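Local atomic coordinates of bacteriocin immunity protein (Pseudomonas aeruginosa, PDB entry 6W0V), a protein that binds the nuclease domain of pyocin S8, its cognate toxin, and probably protects the producing cell by blocking cleavage of DNA. Residues Asp48-Pro53 with Glu62-Arg67; Ser14-Leu19 with Tyr35-Ala40; Glu18-Ser23 with Glu57-Glu62. The protein carries 1 engineered substitution. All coordinates share one frame; numbering follows the deposited sequence.

All three contacts belong to one small helical domain, and they lie at different depths in it. Contact 2 is the most central and purely apolar: helix 9-21 against helix 27-41, with no hydrogen bond across it. Contact 1 is also buried, but it joins the short helix 48-51 to helix 61-74 through both aliphatic packing and an arginine bound to a backbone carbonyl. Contact 3 lies at the surface, where a phenylalanine of helix 9-21 packs on the chain leading into helix 61-74. Contacts 2 and 3 share helix 9-21, and contacts 1 and 3 share helix 61-74. Contacts 1 and 3 also meet directly, through the bond from Arg67 NH1 to Glu58 O.

Contact 1: Asp48-Pro53 with Glu62-Arg67; sequences DIIFYP and EGVLKR
Ile49 and Ile50, on the short third helix of the colicin-type immunity fold, pack against Val64 and Arg67 of helix 61-74. The polar centre is the carbonyl of Ile49. Four residues further on lies Pro53, which has no N-H to complete the helical pattern, and Arg67 supplies the donors instead. Its guanidinium comes in side-on and puts two nitrogens on the one oxygen. NE lies 3.0 Å from Ile49 O, in the carbonyl plane on a lone pair; NH2 is closer to Ile49 O, at 2.7 Å, and approaches almost in line with the C=O bond. The oxygen sits only 3° out of the guanidinium plane. A bend at chi3 (-72°) folds the group back over its own helix, so that Gly63 O and Val64 N lie beneath one face while Pro53 CB sits over the other, 3.8 Å from Arg67 NH2. Water 1 donates to Ile50 O and makes a weak bond with the same NH2, while NH1 is taken by Glu58 O.

Beside the hydrogen bonds, the Ile49 side chain and the arginine stem lie alongside each other, pointing opposite ways, with Ile49 CG1 3.5 Å from Arg67 CB. Val64 packs beside the arginine: its CG2 is 3.5 Å from Ile49 O, and its CG1 meets Ile50 CG1 at 3.8 Å. On the outer side, Phe51 stacks on Phe81 of the pyocin S8 chain. Inward, Ile50 reaches Leu19 of helix 9-21 and Ile37 of helix 27-41, and Val64 rests on Ile16 of helix 9-21.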
ATOM      1  N   ASP B  48       8.585   2.425   5.247  1.00 14.26           N
ATOM      2  CA  ASP B  48       8.416   3.887   5.083  1.00 14.58           C
ATOM      3  C   ASP B  48       9.534   4.413   4.198  1.00 14.80           C
ATOM      4  O   ASP B  48       9.309   5.365   3.478  1.00 15.79           O
ATOM      5  CB  ASP B  48       8.472   4.629   6.408  1.00 15.98           C
ATOM      6  CG  ASP B  48       7.236   4.420   7.246  1.00 15.80           C
ATOM      7  OD1 ASP B  48       6.367   3.635   6.811  1.00 16.85           O
ATOM      8  OD2 ASP B  48       7.162   5.030   8.306  1.00 18.66           O
ATOM      9  N   ILE B  49      10.696   3.784   4.279  1.00 15.64           N
ATOM     10  CA  ILE B  49      11.893   4.266   3.548  1.00 16.63           C
ATOM     11  C   ILE B  49      11.607   4.183   2.043  1.00 14.96           C
ATOM     12  O   ILE B  49      12.171   4.968   1.282  1.00 15.73           O
ATOM     13  CB  ILE B  49      13.113   3.452   4.009  1.00 19.60           C
ATOM     14  CG1 ILE B  49      14.364   4.326   4.062  1.00 23.98           C
ATOM     15  CG2 ILE B  49      13.276   2.188   3.186  1.00 19.02           C
ATOM     16  CD1 ILE B  49      14.306   5.356   5.173  1.00 28.23           C
ATOM     17  N   ILE B  50      10.703   3.292   1.631  1.00 14.37           N
ATOM     18  CA  ILE B  50      10.278   3.158   0.216  1.00 14.59           C
ATOM     19  C   ILE B  50       9.004   3.969   0.006  1.00 13.79           C
ATOM     20  O   ILE B  50       8.935   4.746  -0.942  1.00 15.05           O
ATOM     21  CB  ILE B  50      10.026   1.683  -0.125  1.00 14.44           C
ATOM     22  CG1 ILE B  50      11.272   0.831   0.134  1.00 15.15           C
ATOM     23  CG2 ILE B  50       9.531   1.561  -1.552  1.00 15.78           C
ATOM     24  CD1 ILE B  50      10.982  -0.643   0.215  1.00 15.79           C
ATOM     25  N   PHE B  51       7.998   3.718   0.838  1.00 14.35           N
ATOM     26  CA  PHE B  51       6.607   4.126   0.543  1.00 14.60           C
ATOM     27  C   PHE B  51       6.264   5.490   1.120  1.00 14.57           C
ATOM     28  O   PHE B  51       5.316   6.093   0.647  1.00 15.86           O
ATOM     29  CB  PHE B  51       5.645   3.062   1.047  1.00 14.37           C
ATOM     30  CG  PHE B  51       5.737   1.829   0.204  1.00 13.28           C
ATOM     31  CD1 PHE B  51       5.021   1.735  -0.978  1.00 13.50           C
ATOM     32  CD2 PHE B  51       6.585   0.797   0.550  1.00 13.37           C
ATOM     33  CE1 PHE B  51       5.154   0.621  -1.787  1.00 13.79           C
ATOM     34  CE2 PHE B  51       6.697  -0.325  -0.250  1.00 13.68           C
ATOM     35  CZ  PHE B  51       5.984  -0.407  -1.419  1.00 13.88           C
ATOM     36  N   TYR B  52       7.019   5.960   2.106  1.00 15.34           N
ATOM     37  CA  TYR B  52       6.743   7.245   2.784  1.00 15.83           C
ATOM     38  C   TYR B  52       8.020   8.052   2.844  1.00 16.80           C
ATOM     39  O   TYR B  52       8.454   8.439   3.921  1.00 19.23           O
ATOM     40  CB  TYR B  52       6.107   6.987   4.143  1.00 17.63           C
ATOM     41  CG  TYR B  52       4.735   6.425   3.949  1.00 16.61           C
ATOM     42  CD1 TYR B  52       3.667   7.278   3.763  1.00 16.69           C
ATOM     43  CD2 TYR B  52       4.542   5.066   3.807  1.00 15.62           C
ATOM     44  CE1 TYR B  52       2.403   6.791   3.514  1.00 16.46           C
ATOM     45  CE2 TYR B  52       3.283   4.560   3.556  1.00 14.12           C
ATOM     46  CZ  TYR B  52       2.221   5.427   3.408  1.00 15.21           C
ATOM     47  OH  TYR B  52       0.978   4.941   3.173  1.00 16.24           O
ATOM     48  N   PRO B  53       8.597   8.393   1.680  1.00 17.79           N
ATOM     49  CA  PRO B  53       9.691   9.356   1.667  1.00 19.06           C
ATOM     50  C   PRO B  53       9.132  10.642   2.290  1.00 22.24           C
ATOM     51  O   PRO B  53       7.997  10.987   1.990  1.00 22.61           O
ATOM     52  CB  PRO B  53      10.025   9.497   0.178  1.00 19.65           C
ATOM     53  CG  PRO B  53       8.734   9.125  -0.524  1.00 18.52           C
ATOM     54  CD  PRO B  53       8.153   8.019   0.330  1.00 17.91           C
ATOM     55  N   GLU B  62      16.822   5.615  -6.242  1.00 18.94           N
ATOM     56  CA  GLU B  62      18.099   6.196  -5.762  1.00 18.01           C
ATOM     57  C   GLU B  62      17.925   6.723  -4.337  1.00 18.16           C
ATOM     58  O   GLU B  62      18.810   6.478  -3.526  1.00 18.19           O
ATOM     59  CB  GLU B  62      18.581   7.302  -6.693  1.00 19.37           C
ATOM     60  CG  GLU B  62      18.942   6.775  -8.058  1.00 22.08           C
ATOM     61  CD  GLU B  62      17.791   6.683  -9.036  1.00 24.05           C
ATOM     62  OE1 GLU B  62      18.036   6.242 -10.170  1.00 27.90           O
ATOM     63  OE2 GLU B  62      16.657   7.058  -8.659  1.00 24.31           O
ATOM     64  N   GLY B  63      16.816   7.415  -4.050  1.00 17.20           N
ATOM     65  CA  GLY B  63      16.543   7.958  -2.708  1.00 17.35           C
ATOM     66  C   GLY B  63      16.420   6.827  -1.720  1.00 16.29           C
ATOM     67  O   GLY B  63      16.982   6.871  -0.647  1.00 16.18           O
ATOM     68  N   VAL B  64      15.673   5.802  -2.090  1.00 16.24           N
ATOM     69  CA  VAL B  64      15.504   4.642  -1.182  1.00 15.44           C
ATOM     70  C   VAL B  64      16.882   4.048  -0.917  1.00 15.18           C
ATOM     71  O   VAL B  64      17.201   3.781   0.231  1.00 15.81           O
ATOM     72  CB  VAL B  64      14.581   3.580  -1.782  1.00 15.86           C
ATOM     73  CG1 VAL B  64      14.580   2.330  -0.918  1.00 17.01           C
ATOM     74  CG2 VAL B  64      13.173   4.114  -2.001  1.00 15.95           C
ATOM     75  N   LEU B  65      17.647   3.823  -1.982  1.00 15.10           N
ATOM     76  CA  LEU B  65      18.974   3.190  -1.856  1.00 15.25           C
ATOM     77  C   LEU B  65      19.826   4.072  -0.952  1.00 14.69           C
ATOM     78  O   LEU B  65      20.444   3.534  -0.038  1.00 15.04           O
ATOM     79  CB  LEU B  65      19.600   3.036  -3.235  1.00 17.38           C
ATOM     80  CG  LEU B  65      20.970   2.374  -3.222  1.00 19.02           C
ATOM     81  CD1 LEU B  65      20.865   0.897  -2.876  1.00 19.66           C
ATOM     82  CD2 LEU B  65      21.654   2.578  -4.563  1.00 20.25           C
ATOM     83  N   LYS B  66      19.811   5.382  -1.191  1.00 15.53           N
ATOM     84  CA  LYS B  66      20.564   6.334  -0.346  1.00 16.56           C
ATOM     85  C   LYS B  66      20.107   6.205   1.106  1.00 16.07           C
ATOM     86  O   LYS B  66      20.928   6.109   2.000  1.00 15.86           O
ATOM     87  CB  LYS B  66      20.338   7.771  -0.803  1.00 18.00           C
ATOM     88  CG  LYS B  66      21.186   8.772  -0.038  1.00 19.67           C
ATOM     89  CD  LYS B  66      20.829  10.207  -0.277  1.00 24.07           C
ATOM     90  CE  LYS B  66      19.742  10.701   0.649  1.00 27.59           C
ATOM     91  NZ  LYS B  66      19.624  12.177   0.622  1.00 31.11           N
ATOM     92  N   ARG B  67      18.804   6.227   1.349  1.00 14.98           N
ATOM     93  CA  ARG B  67      18.311   6.212   2.743  1.00 15.88           C
ATOM     94  C   ARG B  67      18.783   4.923   3.416  1.00 14.65           C
ATOM     95  O   ARG B  67      19.172   4.968   4.597  1.00 16.04           O
ATOM     96  CB  ARG B  67      16.798   6.389   2.749  1.00 16.29           C
ATOM     97  CG  ARG B  67      16.393   7.796   2.347  1.00 18.32           C
ATOM     98  CD  ARG B  67      14.929   8.021   2.610  1.00 20.02           C
ATOM     99  NE  ARG B  67      14.047   7.326   1.697  1.00 18.51           N
ATOM    100  CZ  ARG B  67      13.762   7.717   0.461  1.00 17.52           C
ATOM    101  NH1 ARG B  67      14.341   8.782  -0.061  1.00 18.13           N
ATOM    102  NH2 ARG B  67      12.882   7.053  -0.262  1.00 18.39           N
TER
HETATM  103  O   HOH W   1      10.780   6.615  -2.042  1.00 16.82           O

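Contact 2: Ser14-Leu19 with Tyr35-Ala40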
ATOM      1  N   SER B  14      18.194  -2.679  -8.180  1.00 24.04           N
ATOM      2  CA  SER B  14      17.248  -3.313  -9.129  1.00 25.70           C
ATOM      3  C   SER B  14      15.952  -3.643  -8.389  1.00 25.91           C
ATOM      4  O   SER B  14      14.886  -3.296  -8.925  1.00 25.29           O
ATOM      5  CB  SER B  14      17.844  -4.529  -9.755  1.00 29.68           C
ATOM      6  OG  SER B  14      17.014  -5.020 -10.793  1.00 34.82           O
ATOM      7  N   LEU B  15      16.047  -4.266  -7.204  1.00 24.34           N
ATOM      8  CA  LEU B  15      14.858  -4.609  -6.377  1.00 23.09           C
ATOM      9  C   LEU B  15      14.062  -3.338  -6.122  1.00 19.55           C
ATOM     10  O   LEU B  15      12.843  -3.332  -6.345  1.00 20.85           O
ATOM     11  CB  LEU B  15      15.257  -5.208  -5.028  1.00 24.63           C
ATOM     12  CG  LEU B  15      15.717  -6.658  -5.027  1.00 25.34           C
ATOM     13  CD1 LEU B  15      16.154  -7.050  -3.625  1.00 23.46           C
ATOM     14  CD2 LEU B  15      14.616  -7.581  -5.532  1.00 24.91           C
ATOM     15  N   ILE B  16      14.733  -2.303  -5.634  1.00 17.51           N
ATOM     16  CA  ILE B  16      14.053  -1.040  -5.265  1.00 17.90           C
ATOM     17  C   ILE B  16      13.398  -0.488  -6.524  1.00 19.33           C
ATOM     18  O   ILE B  16      12.254  -0.044  -6.447  1.00 19.72           O
ATOM     19  CB  ILE B  16      15.040  -0.036  -4.669  1.00 16.41           C
ATOM     20  CG1 ILE B  16      15.698  -0.582  -3.403  1.00 16.44           C
ATOM     21  CG2 ILE B  16      14.335   1.281  -4.423  1.00 18.66           C
ATOM     22  CD1 ILE B  16      16.924   0.190  -2.981  1.00 16.83           C
ATOM     23  N   SER B  17      14.152  -0.472  -7.621  1.00 20.79           N
ATOM     24  CA  SER B  17      13.696   0.088  -8.910  1.00 20.26           C
ATOM     25  C   SER B  17      12.395  -0.603  -9.315  1.00 20.26           C
ATOM     26  O   SER B  17      11.488   0.091  -9.759  1.00 21.48           O
ATOM     27  CB  SER B  17      14.734  -0.066  -9.962  1.00 24.65           C
ATOM     28  OG  SER B  17      14.265   0.469 -11.188  1.00 30.92           O
ATOM     29  N   GLU B  18      12.313  -1.915  -9.117  1.00 21.09           N
ATOM     30  CA  GLU B  18      11.101  -2.700  -9.452  1.00 20.80           C
ATOM     31  C   GLU B  18       9.880  -2.024  -8.831  1.00 21.08           C
ATOM     32  O   GLU B  18       8.876  -1.897  -9.514  1.00 20.98           O
ATOM     33  CB  GLU B  18      11.202  -4.132  -8.940  1.00 22.65           C
ATOM     34  CG  GLU B  18      12.224  -4.957  -9.682  1.00 24.51           C
ATOM     35  CD  GLU B  18      12.196  -6.430  -9.332  1.00 28.28           C
ATOM     36  OE1 GLU B  18      11.096  -6.991  -9.281  1.00 32.21           O
ATOM     37  OE2 GLU B  18      13.270  -7.004  -9.117  1.00 32.28           O
ATOM     38  N   LEU B  19       9.972  -1.604  -7.574  1.00 18.14           N
ATOM     39  CA  LEU B  19       8.804  -1.025  -6.866  1.00 18.98           C
ATOM     40  C   LEU B  19       8.336   0.251  -7.562  1.00 17.93           C
ATOM     41  O   LEU B  19       7.139   0.524  -7.530  1.00 19.84           O
ATOM     42  CB  LEU B  19       9.152  -0.782  -5.403  1.00 17.36           C
ATOM     43  CG  LEU B  19       9.533  -2.037  -4.628  1.00 16.57           C
ATOM     44  CD1 LEU B  19       9.862  -1.698  -3.192  1.00 16.32           C
ATOM     45  CD2 LEU B  19       8.414  -3.072  -4.693  1.00 17.27           C
ATOM     46  N   TYR B  35       9.871  -6.763   0.913  1.00 13.15           N
ATOM     47  CA  TYR B  35      10.461  -7.346   2.134  1.00 14.72           C
ATOM     48  C   TYR B  35      11.891  -7.782   1.878  1.00 14.72           C
ATOM     49  O   TYR B  35      12.655  -7.742   2.835  1.00 15.21           O
ATOM     50  CB  TYR B  35       9.548  -8.414   2.715  1.00 16.45           C
ATOM     51  CG  TYR B  35       8.494  -7.669   3.471  1.00 19.38           C
ATOM     52  CD1 TYR B  35       8.794  -7.118   4.705  1.00 21.48           C
ATOM     53  CD2 TYR B  35       7.312  -7.311   2.864  1.00 17.94           C
ATOM     54  CE1 TYR B  35       7.874  -6.337   5.382  1.00 22.59           C
ATOM     55  CE2 TYR B  35       6.372  -6.547   3.531  1.00 17.65           C
ATOM     56  CZ  TYR B  35       6.652  -6.061   4.795  1.00 21.52           C
ATOM     57  OH  TYR B  35       5.749  -5.291   5.469  1.00 23.89           O
ATOM     58  N   ALA B  36      12.236  -8.149   0.651  1.00 15.79           N
ATOM     59  CA  ALA B  36      13.643  -8.449   0.326  1.00 15.46           C
ATOM     60  C   ALA B  36      14.417  -7.181   0.673  1.00 15.10           C
ATOM     61  O   ALA B  36      15.472  -7.262   1.327  1.00 16.20           O
ATOM     62  CB  ALA B  36      13.819  -8.852  -1.111  1.00 16.70           C
ATOM     63  N   ILE B  37      13.862  -6.038   0.294  1.00 13.02           N
ATOM     64  CA  ILE B  37      14.535  -4.732   0.510  1.00 13.99           C
ATOM     65  C   ILE B  37      14.519  -4.420   1.999  1.00 13.80           C
ATOM     66  O   ILE B  37      15.571  -4.146   2.572  1.00 15.50           O
ATOM     67  CB  ILE B  37      13.853  -3.616  -0.283  1.00 14.66           C
ATOM     68  CG1 ILE B  37      13.992  -3.873  -1.779  1.00 14.77           C
ATOM     69  CG2 ILE B  37      14.401  -2.260   0.137  1.00 15.07           C
ATOM     70  CD1 ILE B  37      13.028  -3.112  -2.600  1.00 15.71           C
ATOM     71  N   VAL B  38      13.339  -4.380   2.586  1.00 13.86           N
ATOM     72  CA  VAL B  38      13.161  -3.839   3.953  1.00 15.60           C
ATOM     73  C   VAL B  38      13.834  -4.774   4.954  1.00 14.65           C
ATOM     74  O   VAL B  38      14.461  -4.277   5.881  1.00 15.70           O
ATOM     75  CB  VAL B  38      11.669  -3.615   4.228  1.00 18.23           C
ATOM     76  CG1 VAL B  38      11.355  -3.496   5.707  1.00 19.00           C
ATOM     77  CG2 VAL B  38      11.190  -2.400   3.452  1.00 18.16           C
ATOM     78  N   ASN B  39      13.721  -6.084   4.777  1.00 14.03           N
ATOM     79  CA  ASN B  39      14.321  -7.033   5.744  1.00 16.03           C
ATOM     80  C   ASN B  39      15.839  -6.879   5.688  1.00 16.11           C
ATOM     81  O   ASN B  39      16.475  -6.859   6.751  1.00 19.82           O
ATOM     82  CB  ASN B  39      13.880  -8.470   5.496  1.00 15.80           C
ATOM     83  CG  ASN B  39      12.408  -8.652   5.776  1.00 17.41           C
ATOM     84  OD1 ASN B  39      11.811  -7.829   6.463  1.00 20.34           O
ATOM     85  ND2 ASN B  39      11.839  -9.724   5.257  1.00 20.61           N
ATOM     86  N   ALA B  40      16.384  -6.742   4.487  1.00 15.31           N
ATOM     87  CA  ALA B  40      17.838  -6.546   4.286  1.00 14.79           C
ATOM     88  C   ALA B  40      18.231  -5.202   4.888  1.00 14.90           C
ATOM     89  O   ALA B  40      19.261  -5.137   5.567  1.00 15.76           O
ATOM     90  CB  ALA B  40      18.176  -6.598   2.825  1.00 15.64           C
TER
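Ile37 of helix 27-41 pushes into the side of helix 9-21 among Leu15, Ile16 and Leu19, an apolar helix-to-helix contact close to the centre of the domain. No hydrogen bond crosses it. The work is done by the longer branch of the isoleucine. CG1 lies beside the backbone N (chi1 -65°) and the chain then runs on extended, which carries CD1 right down to the opposing backbone. There CD1 is 3.5 Å from Ile16 CA and 3.7 Å from the carbonyl carbon, C, of Leu15, so the methyl rests on main chain as much as on side chains.

Each of the three residues receives Ile37 differently. Leu15 lies against the stem, its CB 3.7 Å from Ile37 CG1. Ile16 lies roughly perpendicular across Ile37, bringing its CG1 within 3.8 Å of Ile37 CD1. Leu19, one turn beyond Leu15, meets it tip to tip, with 3.5 Å between Leu19 CD1 and Ile37 CD1.

These are the first two long helices of the four-helix fold of colicin-type immunity proteins, and they run far from strictly antiparallel. The axes of the two short segments pass 9.7 Å apart at a signed crossing angle of -128°. To one side of Ile37, the small Ala36 receives the end of Leu15: Leu15 CD1 is 3.9 Å from Ala36 CB. Helix 61-74 closes in from another direction, with Ile16 packing on Pro61 and Leu65, and Ile37 on Ile68. Further out, Leu19 touches Thr69 of the pyocin S8 chain, and Tyr35 packs on Phe81 of that chain.

Contact 3: Glu18-Ser23 with Glu57-Glu62; sequences ELFNRS and EEDSPE
The Phe20 ring carries the Ser60-Pro61 peptide and the N-CD edge of the proline over one face and has the Asp59 carboxylate at its edge. Pro61 CD stands 3.7 Å from the ring centroid and only 13° off the normal, a CH-pi contact over the face. The peptide lies nearer the far rim, with Ser60 C 3.3 Å from Phe20 CZ and Pro61 N 3.4 Å from Phe20 CE1. At the edge, Asp59 OD1 comes within 3.4 Å of Phe20 CE2, near the ring plane, with ring and carboxylate planes 63° apart. The slightly positive C-H rim of the ring probably makes this approach favourable.

The phenylalanine sits in the last turn of helix 9-21, where a chi1 of -70° turns the ring away from its own carbonyl carbon and out toward Ser60 and Pro61, and packs where helix 61-74 begins. Ser60 is the N-cap of that helix: its OG accepts from Gly63 N, while Pro61 opens the first turn. Just ahead, Asp59 centres an inverse gamma turn. Pro61 also packs on Ile16 and Ser17 of helix 9-21, extending the contact back along that helix.

The toxin is close by. The other carboxylate oxygen of Asp59, OD2, accepts a hydrogen bond from the backbone N of Lys68 in the pyocin S8 chain, and Phe20 packs against Thr69 of the same chain.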
ATOM      1  N   GLU B  18      12.313  -1.915  -9.117  1.00 21.09           N
ATOM      2  CA  GLU B  18      11.101  -2.700  -9.452  1.00 20.80           C
ATOM      3  C   GLU B  18       9.880  -2.024  -8.831  1.00 21.08           C
ATOM      4  O   GLU B  18       8.876  -1.897  -9.514  1.00 20.98           O
ATOM      5  CB  GLU B  18      11.202  -4.132  -8.940  1.00 22.65           C
ATOM      6  CG  GLU B  18      12.224  -4.957  -9.682  1.00 24.51           C
ATOM      7  CD  GLU B  18      12.196  -6.430  -9.332  1.00 28.28           C
ATOM      8  OE1 GLU B  18      11.096  -6.991  -9.281  1.00 32.21           O
ATOM      9  OE2 GLU B  18      13.270  -7.004  -9.117  1.00 32.28           O
ATOM     10  N   LEU B  19       9.972  -1.604  -7.574  1.00 18.14           N
ATOM     11  CA  LEU B  19       8.804  -1.025  -6.866  1.00 18.98           C
ATOM     12  C   LEU B  19       8.336   0.251  -7.562  1.00 17.93           C
ATOM     13  O   LEU B  19       7.139   0.524  -7.530  1.00 19.84           O
ATOM     14  CB  LEU B  19       9.152  -0.782  -5.403  1.00 17.36           C
ATOM     15  CG  LEU B  19       9.533  -2.037  -4.628  1.00 16.57           C
ATOM     16  CD1 LEU B  19       9.862  -1.698  -3.192  1.00 16.32           C
ATOM     17  CD2 LEU B  19       8.414  -3.072  -4.693  1.00 17.27           C
ATOM     18  N   PHE B  20       9.237   1.021  -8.162  1.00 18.84           N
ATOM     19  CA  PHE B  20       8.862   2.279  -8.850  1.00 20.32           C
ATOM     20  C   PHE B  20       8.405   1.984 -10.272  1.00 22.00           C
ATOM     21  O   PHE B  20       7.554   2.730 -10.770  1.00 23.05           O
ATOM     22  CB  PHE B  20      10.039   3.245  -8.877  1.00 20.21           C
ATOM     23  CG  PHE B  20      10.367   3.799  -7.520  1.00 19.08           C
ATOM     24  CD1 PHE B  20      11.135   3.070  -6.626  1.00 16.73           C
ATOM     25  CD2 PHE B  20       9.898   5.042  -7.134  1.00 19.19           C
ATOM     26  CE1 PHE B  20      11.423   3.575  -5.373  1.00 16.98           C
ATOM     27  CE2 PHE B  20      10.198   5.547  -5.882  1.00 18.34           C
ATOM     28  CZ  PHE B  20      10.965   4.818  -5.009  1.00 18.34           C
ATOM     29  N   ASN B  21       8.974   0.952 -10.899  1.00 24.06           N
ATOM     30  CA  ASN B  21       8.987   0.825 -12.378  1.00 27.62           C
ATOM     31  C   ASN B  21       8.273  -0.438 -12.864  1.00 28.02           C
ATOM     32  O   ASN B  21       7.861  -0.433 -14.033  1.00 33.99           O
ATOM     33  CB  ASN B  21      10.422   0.894 -12.889  1.00 28.50           C
ATOM     34  CG  ASN B  21      11.060   2.210 -12.505  1.00 30.49           C
ATOM     35  OD1 ASN B  21      10.461   3.264 -12.700  1.00 33.43           O
ATOM     36  ND2 ASN B  21      12.248   2.158 -11.928  1.00 32.68           N
ATOM     37  N   ARG B  22       8.168  -1.482 -12.037  1.00 25.45           N
ATOM     38  CA  ARG B  22       7.645  -2.809 -12.457  1.00 26.48           C
ATOM     39  C   ARG B  22       6.168  -2.877 -12.077  1.00 24.18           C
ATOM     40  O   ARG B  22       5.792  -2.327 -11.028  1.00 23.47           O
ATOM     41  CB  ARG B  22       8.433  -3.962 -11.825  1.00 30.42           C
ATOM     42  CG  ARG B  22       7.683  -5.285 -11.729  1.00 32.98           C
ATOM     43  CD  ARG B  22       8.568  -6.381 -11.158  1.00 35.03           C
ATOM     44  NE  ARG B  22       7.975  -7.710 -11.264  1.00 36.16           N
ATOM     45  CZ  ARG B  22       8.451  -8.817 -10.689  1.00 36.41           C
ATOM     46  NH1 ARG B  22       9.532  -8.784  -9.925  1.00 35.42           N
ATOM     47  NH2 ARG B  22       7.826  -9.966 -10.875  1.00 38.01           N
ATOM     48  N   SER B  23       5.366  -3.530 -12.909  1.00 22.16           N
ATOM     49  CA  SER B  23       3.981  -3.908 -12.552  1.00 22.05           C
ATOM     50  C   SER B  23       3.997  -5.305 -11.937  1.00 23.32           C
ATOM     51  O   SER B  23       4.416  -6.273 -12.612  1.00 30.29           O
ATOM     52  CB  SER B  23       3.052  -3.807 -13.715  1.00 24.40           C
ATOM     53  OG  SER B  23       2.718  -2.451 -13.935  1.00 24.31           O
ATOM     54  N   GLU B  57      12.836  14.168   1.263  1.00 26.75           N
ATOM     55  CA  GLU B  57      13.534  12.952   0.781  1.00 26.92           C
ATOM     56  C   GLU B  57      13.165  12.702  -0.675  1.00 25.19           C
ATOM     57  O   GLU B  57      12.042  13.063  -1.080  1.00 28.85           O
ATOM     58  CB  GLU B  57      13.179  11.764   1.664  1.00 27.44           C
ATOM     59  CG  GLU B  57      13.686  11.944   3.076  1.00 27.64           C
ATOM     60  CD  GLU B  57      13.335  10.813   4.017  1.00 26.82           C
ATOM     61  OE1 GLU B  57      14.003  10.696   5.062  1.00 29.48           O
ATOM     62  OE2 GLU B  57      12.388  10.064   3.708  1.00 26.06           O
ATOM     63  N   GLU B  58      14.075  12.089  -1.420  1.00 22.39           N
ATOM     64  CA  GLU B  58      13.857  11.822  -2.856  1.00 22.41           C
ATOM     65  C   GLU B  58      13.002  10.567  -2.980  1.00 20.23           C
ATOM     66  O   GLU B  58      13.375   9.504  -2.474  1.00 20.45           O
ATOM     67  CB  GLU B  58      15.156  11.668  -3.634  1.00 25.23           C
ATOM     68  CG  GLU B  58      14.905  11.649  -5.124  1.00 27.35           C
ATOM     69  CD  GLU B  58      16.161  11.662  -5.968  1.00 28.34           C
ATOM     70  OE1 GLU B  58      16.579  10.578  -6.414  1.00 27.73           O
ATOM     71  OE2 GLU B  58      16.697  12.754  -6.183  1.00 35.55           O
ATOM     72  N   ASP B  59      11.868  10.719  -3.634  1.00 20.07           N
ATOM     73  CA  ASP B  59      10.953   9.591  -3.866  1.00 19.75           C
ATOM     74  C   ASP B  59      11.417   8.877  -5.135  1.00 19.29           C
ATOM     75  O   ASP B  59      10.869   9.153  -6.199  1.00 21.25           O
ATOM     76  CB  ASP B  59       9.536  10.128  -3.944  1.00 18.59           C
ATOM     77  CG  ASP B  59       8.540   9.004  -3.977  1.00 18.33           C
ATOM     78  OD1 ASP B  59       8.968   7.856  -3.753  1.00 17.50           O
ATOM     79  OD2 ASP B  59       7.390   9.305  -4.231  1.00 20.34           O
ATOM     80  N   SER B  60      12.448   8.041  -5.029  1.00 18.17           N
ATOM     81  CA  SER B  60      13.064   7.347  -6.191  1.00 20.20           C
ATOM     82  C   SER B  60      13.855   6.133  -5.723  1.00 19.12           C
ATOM     83  O   SER B  60      14.122   6.021  -4.532  1.00 18.49           O
ATOM     84  CB  SER B  60      13.925   8.301  -6.968  1.00 20.26           C
ATOM     85  OG  SER B  60      15.006   8.760  -6.177  1.00 24.21           O
ATOM     86  N   PRO B  61      14.200   5.176  -6.622  1.00 20.22           N
ATOM     87  CA  PRO B  61      14.987   4.002  -6.255  1.00 19.85           C
ATOM     88  C   PRO B  61      16.311   4.522  -5.686  1.00 17.58           C
ATOM     89  O   PRO B  61      16.756   4.018  -4.694  1.00 17.67           O
ATOM     90  CB  PRO B  61      15.066   3.128  -7.528  1.00 22.61           C
ATOM     91  CG  PRO B  61      14.598   4.029  -8.659  1.00 23.95           C
ATOM     92  CD  PRO B  61      13.765   5.125  -8.025  1.00 21.79           C
ATOM     93  N   GLU B  62      16.822   5.615  -6.242  1.00 18.94           N
ATOM     94  CA  GLU B  62      18.099   6.196  -5.762  1.00 18.01           C
ATOM     95  C   GLU B  62      17.925   6.723  -4.337  1.00 18.16           C
ATOM     96  O   GLU B  62      18.810   6.478  -3.526  1.00 18.19           O
ATOM     97  CB  GLU B  62      18.581   7.302  -6.693  1.00 19.37           C
ATOM     98  CG  GLU B  62      18.942   6.775  -8.058  1.00 22.08           C
ATOM     99  CD  GLU B  62      17.791   6.683  -9.036  1.00 24.05           C
ATOM    100  OE1 GLU B  62      18.036   6.242 -10.170  1.00 27.90           O
ATOM    101  OE2 GLU B  62      16.657   7.058  -8.659  1.00 24.31           O
TER